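6-phospho-alpha-glucosidase (Merdibacter massiliensis, PDB 6VC6) probably hydrolyses 6-phospho-alpha-glucosides, as a family 4 glycosidase that binds NAD and a manganese ion. Local coordinates at residues Cys7-Ser13 against Val36-Ile40. Residues are numbered along the deposited sequence; the frame is centred on the assembly and turned at random.
Sequences CIVGGGS and VLFDI. With NAD (nicotinamide-adenine-dinucleotide), chain G.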
ATOM      1  N   CYS A   7     -13.954  -8.612   8.407  1.00 43.82           N
ATOM      2  CA  CYS A   7     -14.376  -7.223   8.529  1.00 45.27           C
ATOM      3  C   CYS A   7     -13.444  -6.347   7.708  1.00 42.76           C
ATOM      4  O   CYS A   7     -12.220  -6.463   7.819  1.00 41.75           O
ATOM      5  CB  CYS A   7     -14.384  -6.760   9.989  1.00 43.56           C
ATOM      6  SG  CYS A   7     -14.527  -4.965  10.185  1.00 44.70           S
ATOM      7  N   ILE A   8     -14.024  -5.478   6.886  1.00 42.89           N
ATOM      8  CA  ILE A   8     -13.267  -4.518   6.092  1.00 39.80           C
ATOM      9  C   ILE A   8     -13.316  -3.174   6.803  1.00 40.21           C
ATOM     10  O   ILE A   8     -14.396  -2.597   6.983  1.00 40.41           O
ATOM     11  CB  ILE A   8     -13.817  -4.406   4.662  1.00 40.80           C
ATOM     12  CG1 ILE A   8     -13.558  -5.695   3.882  1.00 37.65           C
ATOM     13  CG2 ILE A   8     -13.195  -3.214   3.946  1.00 37.51           C
ATOM     14  CD1 ILE A   8     -14.156  -5.694   2.491  1.00 38.41           C
ATOM     15  N   VAL A   9     -12.154  -2.677   7.214  1.00 40.75           N
ATOM     16  CA  VAL A   9     -12.046  -1.349   7.807  1.00 34.41           C
ATOM     17  C   VAL A   9     -11.839  -0.347   6.680  1.00 40.20           C
ATOM     18  O   VAL A   9     -10.845  -0.420   5.947  1.00 40.16           O
ATOM     19  CB  VAL A   9     -10.904  -1.280   8.830  1.00 38.32           C
ATOM     20  CG1 VAL A   9     -10.684   0.158   9.269  1.00 37.62           C
ATOM     21  CG2 VAL A   9     -11.213  -2.164  10.027  1.00 42.75           C
ATOM     22  N   GLY A  10     -12.772   0.588   6.544  1.00 43.56           N
ATOM     23  CA  GLY A  10     -12.781   1.481   5.404  1.00 39.62           C
ATOM     24  C   GLY A  10     -13.762   1.002   4.355  1.00 43.08           C
ATOM     25  O   GLY A  10     -13.430   0.919   3.169  1.00 37.25           O
ATOM     26  N   GLY A  11     -14.980   0.672   4.794  1.00 43.38           N
ATOM     27  CA  GLY A  11     -15.991   0.159   3.888  1.00 42.60           C
ATOM     28  C   GLY A  11     -16.433   1.148   2.830  1.00 45.79           C
ATOM     29  O   GLY A  11     -16.975   0.737   1.798  1.00 50.65           O
ATOM     30  N   GLY A  12     -16.219   2.440   3.062  1.00 42.08           N
ATOM     31  CA  GLY A  12     -16.535   3.458   2.085  1.00 45.47           C
ATOM     32  C   GLY A  12     -15.470   3.705   1.044  1.00 44.31           C
ATOM     33  O   GLY A  12     -15.588   4.650   0.260  1.00 42.05           O
ATOM     34  N   SER A  13     -14.427   2.879   1.010  1.00 40.94           N
ATOM     35  CA  SER A  13     -13.346   3.072   0.055  1.00 39.72           C
ATOM     36  C   SER A  13     -13.800   2.728  -1.358  1.00 42.01           C
ATOM     37  O   SER A  13     -14.705   1.914  -1.566  1.00 39.16           O
ATOM     38  CB  SER A  13     -12.140   2.216   0.437  1.00 44.52           C
ATOM     39  OG  SER A  13     -11.338   1.932  -0.698  1.00 48.80           O
ATOM     40  N   VAL A  36     -18.494  -7.858   7.475  1.00 43.80           N
ATOM     41  CA  VAL A  36     -18.923  -6.586   8.045  1.00 44.48           C
ATOM     42  C   VAL A  36     -18.067  -5.474   7.454  1.00 46.38           C
ATOM     43  O   VAL A  36     -16.835  -5.538   7.510  1.00 44.13           O
ATOM     44  CB  VAL A  36     -18.821  -6.577   9.582  1.00 44.06           C
ATOM     45  CG1 VAL A  36     -19.297  -5.242  10.134  1.00 45.60           C
ATOM     46  CG2 VAL A  36     -19.624  -7.718  10.180  1.00 44.34           C
ATOM     47  N   LEU A  37     -18.718  -4.460   6.894  1.00 47.15           N
ATOM     48  CA  LEU A  37     -18.032  -3.260   6.431  1.00 44.54           C
ATOM     49  C   LEU A  37     -18.075  -2.215   7.538  1.00 45.36           C
ATOM     50  O   LEU A  37     -19.157  -1.831   7.994  1.00 44.26           O
ATOM     51  CB  LEU A  37     -18.679  -2.713   5.158  1.00 45.67           C
ATOM     52  CG  LEU A  37     -18.768  -3.624   3.933  1.00 42.64           C
ATOM     53  CD1 LEU A  37     -19.349  -2.858   2.753  1.00 47.60           C
ATOM     54  CD2 LEU A  37     -17.406  -4.199   3.583  1.00 43.73           C
ATOM     55  N   PHE A  38     -16.905  -1.759   7.976  1.00 43.53           N
ATOM     56  CA  PHE A  38     -16.811  -0.709   8.977  1.00 42.57           C
ATOM     57  C   PHE A  38     -16.220   0.551   8.359  1.00 42.70           C
ATOM     58  O   PHE A  38     -15.344   0.478   7.491  1.00 42.22           O
ATOM     59  CB  PHE A  38     -15.960  -1.142  10.174  1.00 42.97           C
ATOM     60  CG  PHE A  38     -15.806  -0.071  11.220  1.00 42.68           C
ATOM     61  CD1 PHE A  38     -16.804   0.153  12.153  1.00 44.46           C
ATOM     62  CD2 PHE A  38     -14.669   0.721  11.258  1.00 44.68           C
ATOM     63  CE1 PHE A  38     -16.669   1.140  13.111  1.00 44.46           C
ATOM     64  CE2 PHE A  38     -14.529   1.711  12.214  1.00 47.18           C
ATOM     65  CZ  PHE A  38     -15.531   1.920  13.141  1.00 48.25           C
ATOM     66  N   ASP A  39     -16.705   1.701   8.819  1.00 45.02           N
ATOM     67  CA  ASP A  39     -16.207   2.993   8.373  1.00 46.42           C
ATOM     68  C   ASP A  39     -16.658   4.046   9.372  1.00 43.37           C
ATOM     69  O   ASP A  39     -17.636   3.856  10.099  1.00 46.62           O
ATOM     70  CB  ASP A  39     -16.702   3.334   6.962  1.00 39.79           C
ATOM     71  CG  ASP A  39     -15.815   4.346   6.261  1.00 44.53           C
ATOM     72  OD1 ASP A  39     -15.538   5.411   6.852  1.00 36.82           O
ATOM     73  OD2 ASP A  39     -15.396   4.076   5.116  1.00 43.51           O
ATOM     74  N   ILE A  40     -15.923   5.161   9.404  1.00 43.75           N
ATOM     75  CA  ILE A  40     -16.321   6.296  10.233  1.00 46.97           C
ATOM     76  C   ILE A  40     -17.192   7.285   9.474  1.00 46.96           C
ATOM     77  O   ILE A  40     -17.710   8.234  10.082  1.00 46.95           O
ATOM     78  CB  ILE A  40     -15.093   7.030  10.807  1.00 46.69           C
ATOM     79  CG1 ILE A  40     -14.260   7.644   9.680  1.00 43.42           C
ATOM     80  CG2 ILE A  40     -14.252   6.082  11.649  1.00 45.55           C
ATOM     81  CD1 ILE A  40     -13.331   8.743  10.143  1.00 48.94           C
TER
HETATM   82  PA  NAD G 503     -10.901   6.425  -0.144  1.00 40.71           P
HETATM   83  O1A NAD G 503     -11.757   6.157  -1.359  1.00 40.30           O
HETATM   84  O2A NAD G 503     -10.884   7.801   0.477  1.00 43.12           O
HETATM   85  O5B NAD G 503     -11.295   5.367   1.000  1.00 43.04           O
HETATM   86  C5B NAD G 503     -10.898   5.580   2.350  1.00 41.79           C
HETATM   87  C4B NAD G 503     -12.021   5.156   3.282  1.00 40.45           C
HETATM   88  O4B NAD G 503     -11.509   4.950   4.600  1.00 41.15           O
HETATM   89  C3B NAD G 503     -13.081   6.243   3.369  1.00 40.41           C
HETATM   90  O3B NAD G 503     -14.368   5.675   3.120  1.00 40.36           O
HETATM   91  C2B NAD G 503     -13.017   6.746   4.795  1.00 39.24           C
HETATM   92  O2B NAD G 503     -14.329   7.014   5.296  1.00 43.08           O
HETATM   93  C1B NAD G 503     -12.369   5.593   5.541  1.00 38.24           C
HETATM   94  N9A NAD G 503     -11.617   6.059   6.732  1.00 37.31           N
HETATM   95  C8A NAD G 503     -10.816   7.138   6.815  1.00 43.58           C
HETATM   96  N7A NAD G 503     -10.299   7.264   8.066  1.00 42.42           N
HETATM   97  C5A NAD G 503     -10.781   6.248   8.807  1.00 39.88           C
HETATM   98  C6A NAD G 503     -10.644   5.780  10.207  1.00 40.55           C
HETATM   99  N6A NAD G 503      -9.864   6.442  11.095  1.00 40.85           N
HETATM  100  N1A NAD G 503     -11.325   4.669  10.569  1.00 42.71           N
HETATM  101  C2A NAD G 503     -12.105   3.999   9.699  1.00 42.51           C
HETATM  102  N3A NAD G 503     -12.275   4.367   8.418  1.00 43.05           N
HETATM  103  C4A NAD G 503     -11.653   5.463   7.924  1.00 38.87           C
HETATM  104  O3  NAD G 503      -9.382   5.998  -0.462  1.00 40.65           O
HETATM  105  PN  NAD G 503      -8.999   4.936  -1.607  1.00 40.40           P
HETATM  106  O1N NAD G 503      -8.453   5.693  -2.795  1.00 36.68           O
HETATM  107  O2N NAD G 503     -10.127   3.946  -1.780  1.00 35.23           O
HETATM  108  O5D NAD G 503      -7.775   4.188  -0.883  1.00 37.98           O
HETATM  109  C5D NAD G 503      -8.026   3.195   0.108  1.00 37.33           C
HETATM  110  C4D NAD G 503      -6.724   2.910   0.840  1.00 40.68           C
HETATM  111  O4D NAD G 503      -6.065   1.789   0.248  1.00 39.64           O
HETATM  112  C3D NAD G 503      -5.777   4.096   0.728  1.00 39.39           C
HETATM  113  O3D NAD G 503      -5.234   4.381   2.019  1.00 39.87           O
HETATM  114  C2D NAD G 503      -4.662   3.612  -0.169  1.00 36.49           C
HETATM  115  O2D NAD G 503      -3.410   4.191   0.202  1.00 38.34           O
HETATM  116  C1D NAD G 503      -4.685   2.118   0.092  1.00 39.43           C
HETATM  117  N1N NAD G 503      -4.044   1.352  -0.975  1.00 38.32           N
HETATM  118  C2N NAD G 503      -2.917   0.712  -0.663  1.00 39.57           C
HETATM  119  C3N NAD G 503      -2.237  -0.041  -1.604  1.00 42.64           C
HETATM  120  C7N NAD G 503      -0.972  -0.736  -1.199  1.00 41.80           C
HETATM  121  O7N NAD G 503      -0.241  -1.199  -2.058  1.00 39.00           O
HETATM  122  N7N NAD G 503      -0.678  -0.816   0.098  1.00 37.90           N
HETATM  123  C4N NAD G 503      -2.749  -0.139  -2.891  1.00 42.72           C
HETATM  124  C5N NAD G 503      -3.925   0.540  -3.195  1.00 41.64           C
HETATM  125  C6N NAD G 503      -4.566   1.282  -2.206  1.00 38.14           C
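G12 N donates to D39 OD2 over 2.8 Å, meeting the anti side of the carboxylate 16° out of its plane, and so ties the glycine loop to the residue that follows strand 32-38. Packing is tight where the glycines pass the end of that strand. F38 O is gripped from opposite faces of its plane by G10 N and G11 N, both at 2.7 Å, and a CB on G11 would strike L37 CB, while one on G12 would hit D39 OD2 and NAD O3B. Behind them the parallel strands are joined by I8 N to V36 O and F38 N to I8 O, and I8 and L37 lie side by side, I8 CD1 to L37 CD2 3.7 Å. This is the dinucleotide-binding beta-alpha-beta unit of a Rossmann fold, its glycine turn leading into helix 16-25. D39 has the length and charge for the adenosine ribose: with CG anti to the backbone N (chi1 -157°), OD1 accepts from NAD O2B at 2.5 Å and OD2 from O3B. With an alanine at D39, both ribose hydroxyls and G12 N would probably be left without this acceptor. On the phosphate side, S13 OG donates to NAD O2N (2.6 Å). Looser is V9 CG1, 4.5 Å from F38 CD2 at the ring edge. Exposed I40 borders the adenine, CG2 reaching NAD N1A at 3.4 Å.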